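Local coordinates for probable endoglucanase (PDB 1WZZ), which hydrolyses internal beta-1,4-glucosidic linkages of cellulose and its soluble carboxymethyl derivative as a secreted family 8 glycoside hydrolase, at residues Gly147-Val151 and Asp195-Leu199; Asp163-Leu169 and Asp213-Arg219. All coordinates share one frame; numbering follows the deposited sequence.

Interaction 1 (Gly147-Val151 and Asp195-Leu199); sequences GPYVV and DGIRL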
# COMPACT_ATOMS: atom_id res chain seq x y z
N GLY A 147 -22.49 -6.96 1.72
CA GLY A 147 -22.99 -7.90 0.74
C GLY A 147 -22.51 -9.29 1.13
O GLY A 147 -22.55 -9.67 2.29
N PRO A 148 -22.00 -10.09 0.18
CA PRO A 148 -21.52 -11.44 0.49
C PRO A 148 -20.06 -11.52 0.92
O PRO A 148 -19.49 -12.61 1.09
CB PRO A 148 -21.74 -12.17 -0.83
CG PRO A 148 -21.31 -11.10 -1.81
CD PRO A 148 -22.03 -9.86 -1.28
N TYR A 149 -19.44 -10.37 1.11
CA TYR A 149 -18.02 -10.39 1.43
C TYR A 149 -17.70 -9.92 2.84
O TYR A 149 -18.53 -9.28 3.48
CB TYR A 149 -17.26 -9.42 0.54
CG TYR A 149 -17.60 -9.46 -0.94
CD1 TYR A 149 -18.43 -8.50 -1.51
CD2 TYR A 149 -17.06 -10.45 -1.74
CE1 TYR A 149 -18.71 -8.53 -2.88
CE2 TYR A 149 -17.33 -10.49 -3.10
CZ TYR A 149 -18.14 -9.54 -3.65
OH TYR A 149 -18.41 -9.61 -5.00
N VAL A 150 -16.49 -10.27 3.27
CA VAL A 150 -15.94 -9.73 4.53
C VAL A 150 -14.86 -8.82 3.92
O VAL A 150 -13.95 -9.30 3.22
CB VAL A 150 -15.29 -10.77 5.40
CG1 VAL A 150 -14.59 -10.07 6.60
CG2 VAL A 150 -16.39 -11.68 5.98
N VAL A 151 -14.98 -7.53 4.17
CA VAL A 151 -14.06 -6.57 3.57
C VAL A 151 -13.15 -5.89 4.57
O VAL A 151 -13.43 -5.89 5.76
CB VAL A 151 -14.84 -5.48 2.84
CG1 VAL A 151 -15.82 -6.19 1.83
CG2 VAL A 151 -15.66 -4.63 3.84
N ASP A 195 -11.77 -12.93 -0.19
CA ASP A 195 -12.71 -11.96 -0.71
C ASP A 195 -11.93 -10.81 -1.38
O ASP A 195 -12.43 -10.19 -2.29
CB ASP A 195 -13.65 -11.44 0.38
CG ASP A 195 -14.85 -12.37 0.60
OD1 ASP A 195 -15.19 -13.13 -0.33
OD2 ASP A 195 -15.46 -12.32 1.70
N GLY A 196 -10.69 -10.55 -0.94
CA GLY A 196 -9.91 -9.51 -1.60
C GLY A 196 -9.67 -9.93 -3.06
O GLY A 196 -9.76 -9.10 -3.98
N ILE A 197 -9.35 -11.20 -3.25
CA ILE A 197 -9.14 -11.72 -4.61
C ILE A 197 -10.45 -11.56 -5.41
O ILE A 197 -10.45 -11.11 -6.56
CB ILE A 197 -8.69 -13.20 -4.56
CG1 ILE A 197 -7.27 -13.27 -3.97
CG2 ILE A 197 -8.71 -13.83 -5.98
CD1 ILE A 197 -6.79 -14.66 -3.56
N ARG A 198 -11.58 -11.91 -4.80
CA ARG A 198 -12.84 -11.77 -5.50
C ARG A 198 -13.15 -10.32 -5.88
O ARG A 198 -13.70 -10.06 -6.96
CB ARG A 198 -14.01 -12.32 -4.66
CG ARG A 198 -13.91 -13.77 -4.35
CD ARG A 198 -15.22 -14.23 -3.69
NE ARG A 198 -15.25 -15.69 -3.58
CZ ARG A 198 -14.85 -16.37 -2.51
NH1 ARG A 198 -14.39 -15.74 -1.43
NH2 ARG A 198 -14.91 -17.70 -2.53
N LEU A 199 -12.82 -9.39 -4.98
CA LEU A 199 -13.09 -7.97 -5.22
C LEU A 199 -12.22 -7.42 -6.33
O LEU A 199 -12.67 -6.63 -7.14
CB LEU A 199 -12.93 -7.16 -3.92
CG LEU A 199 -14.12 -7.43 -2.96
CD1 LEU A 199 -13.65 -7.06 -1.55
CD2 LEU A 199 -15.36 -6.65 -3.34
O HOH W 1 -17.59 -14.27 -0.37
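Tyr149 and Leu199 form the close-packed half of this contact: CD2 of Leu199 stands 3.9 Å from the centroid of the Tyr149 ring and almost on its normal, a CH-pi contact over the middle of the face. The opposite face of the same ring carries CG of Pro148, so the phenol is sandwiched between its own neighbour in sequence and the helix. With CG of Tyr149 anti to the carbonyl carbon (chi1 -45°), the ring leans toward helix 188-202, and its CD2 edge meets the carboxylate of Asp195, whose plane is turned 89° from that of the ring. Further along the strand, the other methyl of Leu199, CD1, reaches CG1 of Val151 at 4.1 Å; both side chains are buried, and both also touch Tyr172.

Asp195 supplies the polar link. Its OD2 accepts the backbone N-H of Val150 at 2.8 Å in a nearly straight bond, approached on the anti side and tilted from the carboxylate plane, and the same oxygen is also hydrogen-bonded to Gln191 one helical turn earlier. A short strand of the two-stranded antiparallel sheet 143-146/149-152 is thereby fastened across helix 188-202 of this (alpha/alpha)6-barrel enzyme; the axes of segments 149-151 and 195-199 run at 99° to each other and approach to 8.6 Å.

The packing is sparser where OD1 of Asp195 faces Pro148 and Arg198, both exposed. Here a water donates to OD1 and to Pro148 O, joining the loop to the helix indirectly, while NH1 of Arg198 forms a salt bridge to OD1 at 2.9 Å from above the carboxylate plane. Across the segments Arg198 adds little: its CB lies 4.1 Å from CE2 of Tyr149, an oblique apolar touch.

Interaction 2 (Asp163-Leu169 and Asp213-Arg219); sequences DSVILNL and DWLAVNR
Asn168 meets Trp214 with its amide, and its side chain can be followed atom by atom. CB lies 3.7 Å from CZ3 of Trp214; CG, anti to the backbone N (chi1 -171°), passes 3.2 Å from the backbone O of Asp213. The tip then divides: ND2 sits 3.2 Å above the indole plane, offset toward the rim, with amide and ring planes 73° apart, and donates to Asp237, whereas OD1 is hydrogen-bonded to Ser170. Replacing Trp214 by an alanine would probably uncover this side of the Asn168 amide and leave CG2 of Ile166, which packs on CE3 of the indole, facing a gap.

Beyond this end, the backbones pair through reciprocal N-H...O bonds of 2.8 to 2.9 Å between Val165 and Val217 and between Leu167 and Leu215. Side chains of these two pairs share one face, where CD1 of Leu167 meets CG2 of Val217 at 3.7 Å; Ile166 and Ala216 pack on the other. This is regular antiparallel pairing in a three-stranded sheet completed by strand 224-226, and it carries Asn168 to about 7 Å, side chain to side chain, from Asp106, the predicted nucleophile of this family 8 glucanase.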
# COMPACT_ATOMS: atom_id res chain seq x y z
N ASP A 163 -26.22 3.00 2.96
CA ASP A 163 -26.44 1.95 1.98
C ASP A 163 -25.22 1.18 1.47
O ASP A 163 -25.37 0.12 0.86
CB ASP A 163 -27.19 2.55 0.78
CG ASP A 163 -28.60 3.01 1.14
OD1 ASP A 163 -29.24 3.66 0.28
OD2 ASP A 163 -29.07 2.72 2.26
N SER A 164 -24.02 1.67 1.72
CA SER A 164 -22.85 0.95 1.22
C SER A 164 -21.60 1.24 2.02
O SER A 164 -21.60 2.09 2.91
CB SER A 164 -22.61 1.34 -0.24
OG SER A 164 -22.28 2.71 -0.33
N VAL A 165 -20.53 0.50 1.71
CA VAL A 165 -19.25 0.73 2.36
C VAL A 165 -18.27 1.06 1.26
O VAL A 165 -18.39 0.54 0.15
CB VAL A 165 -18.70 -0.50 3.13
CG1 VAL A 165 -19.64 -0.82 4.30
CG2 VAL A 165 -18.52 -1.70 2.22
N ILE A 166 -17.31 1.91 1.59
CA ILE A 166 -16.29 2.32 0.65
C ILE A 166 -15.00 1.59 0.99
O ILE A 166 -14.60 1.54 2.16
CB ILE A 166 -16.03 3.83 0.73
CG1 ILE A 166 -17.31 4.62 0.43
CG2 ILE A 166 -14.89 4.21 -0.22
CD1 ILE A 166 -17.99 4.24 -0.85
N LEU A 167 -14.36 1.01 -0.03
CA LEU A 167 -13.10 0.29 0.15
C LEU A 167 -12.04 0.91 -0.74
O LEU A 167 -12.34 1.53 -1.76
CB LEU A 167 -13.21 -1.16 -0.31
CG LEU A 167 -14.37 -1.99 0.22
CD1 LEU A 167 -14.32 -3.40 -0.30
CD2 LEU A 167 -14.28 -1.96 1.74
N ASN A 168 -10.79 0.71 -0.36
CA ASN A 168 -9.69 1.15 -1.20
C ASN A 168 -8.95 -0.16 -1.44
O ASN A 168 -8.31 -0.68 -0.55
CB ASN A 168 -8.81 2.16 -0.48
CG ASN A 168 -7.81 2.78 -1.43
OD1 ASN A 168 -7.14 2.06 -2.19
ND2 ASN A 168 -7.72 4.09 -1.42
N LEU A 169 -9.05 -0.70 -2.65
CA LEU A 169 -8.43 -2.00 -2.90
C LEU A 169 -6.93 -1.99 -2.73
O LEU A 169 -6.34 -3.03 -2.42
CB LEU A 169 -8.81 -2.51 -4.31
CG LEU A 169 -10.29 -2.89 -4.47
CD1 LEU A 169 -10.58 -3.19 -5.97
CD2 LEU A 169 -10.59 -4.10 -3.58
N ASP A 213 -9.51 3.66 -7.55
CA ASP A 213 -8.83 4.00 -6.30
C ASP A 213 -9.84 3.71 -5.16
O ASP A 213 -9.47 3.18 -4.11
CB ASP A 213 -8.49 5.50 -6.25
CG ASP A 213 -7.48 5.92 -7.29
OD1 ASP A 213 -6.49 5.19 -7.53
OD2 ASP A 213 -7.68 7.02 -7.88
N TRP A 214 -11.12 4.04 -5.39
CA TRP A 214 -12.16 3.87 -4.37
C TRP A 214 -13.37 3.12 -4.91
O TRP A 214 -13.97 3.51 -5.93
CB TRP A 214 -12.60 5.26 -3.88
CG TRP A 214 -11.46 6.05 -3.31
CD1 TRP A 214 -10.72 7.00 -3.96
CD2 TRP A 214 -10.94 5.96 -1.98
NE1 TRP A 214 -9.76 7.51 -3.11
CE2 TRP A 214 -9.88 6.89 -1.89
CE3 TRP A 214 -11.26 5.19 -0.85
CZ2 TRP A 214 -9.14 7.08 -0.71
CZ3 TRP A 214 -10.51 5.38 0.33
CH2 TRP A 214 -9.47 6.32 0.37
N LEU A 215 -13.71 2.02 -4.23
CA LEU A 215 -14.78 1.12 -4.60
C LEU A 215 -15.96 1.17 -3.63
O LEU A 215 -15.75 1.15 -2.43
CB LEU A 215 -14.26 -0.30 -4.61
CG LEU A 215 -15.17 -1.43 -5.10
CD1 LEU A 215 -15.34 -1.33 -6.66
CD2 LEU A 215 -14.53 -2.77 -4.71
N ALA A 216 -17.19 1.22 -4.14
CA ALA A 216 -18.36 1.21 -3.26
C ALA A 216 -18.98 -0.17 -3.36
O ALA A 216 -19.09 -0.76 -4.45
CB ALA A 216 -19.36 2.28 -3.71
N VAL A 217 -19.38 -0.72 -2.22
CA VAL A 217 -20.00 -2.03 -2.18
C VAL A 217 -21.36 -1.82 -1.51
O VAL A 217 -21.43 -1.39 -0.36
CB VAL A 217 -19.19 -3.02 -1.31
CG1 VAL A 217 -19.86 -4.42 -1.34
CG2 VAL A 217 -17.73 -3.07 -1.79
N ASN A 218 -22.45 -2.09 -2.23
CA ASN A 218 -23.79 -1.93 -1.65
C ASN A 218 -23.87 -2.95 -0.49
O ASN A 218 -23.59 -4.13 -0.65
CB ASN A 218 -24.86 -2.20 -2.72
CG ASN A 218 -26.29 -1.99 -2.19
OD1 ASN A 218 -26.79 -2.79 -1.43
ND2 ASN A 218 -26.92 -0.89 -2.58
N ARG A 219 -24.25 -2.48 0.71
CA ARG A 219 -24.28 -3.39 1.85
C ARG A 219 -25.33 -4.47 1.74
O ARG A 219 -25.14 -5.60 2.21
CB ARG A 219 -24.45 -2.59 3.15
CG ARG A 219 -23.38 -1.53 3.31
CD ARG A 219 -23.06 -1.25 4.76
NE ARG A 219 -24.19 -0.67 5.48
CZ ARG A 219 -24.22 -0.53 6.80
NH1 ARG A 219 -23.19 -0.93 7.53
NH2 ARG A 219 -25.28 0.01 7.38
O HOH W 2 -27.65 -0.89 1.02
O HOH W 3 -10.79 0.50 -4.57

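In the fold
The centres of interactions 1 and 2 lie 11 Å apart, on the same side of the chain's centre, and the contacts touch directly. Along the chain their segments alternate: strand 149-152 is followed by strand 164-167, then helix 188-202, then strand 215-218. In each contact 43 residues separate the two segments, and the two connections overlap along the sequence. Leu199 of interaction 1 packs on Leu167 and Leu169 of interaction 2, Val151 also packs on Leu167, and Gly147 N probably donates to Arg219 O. Helix 188-202 therefore covers parts of both small antiparallel sheets, joining them to the helical body, with the Asn168 end of interaction 2 lying close to the probable catalytic residues Glu49 and Asp106.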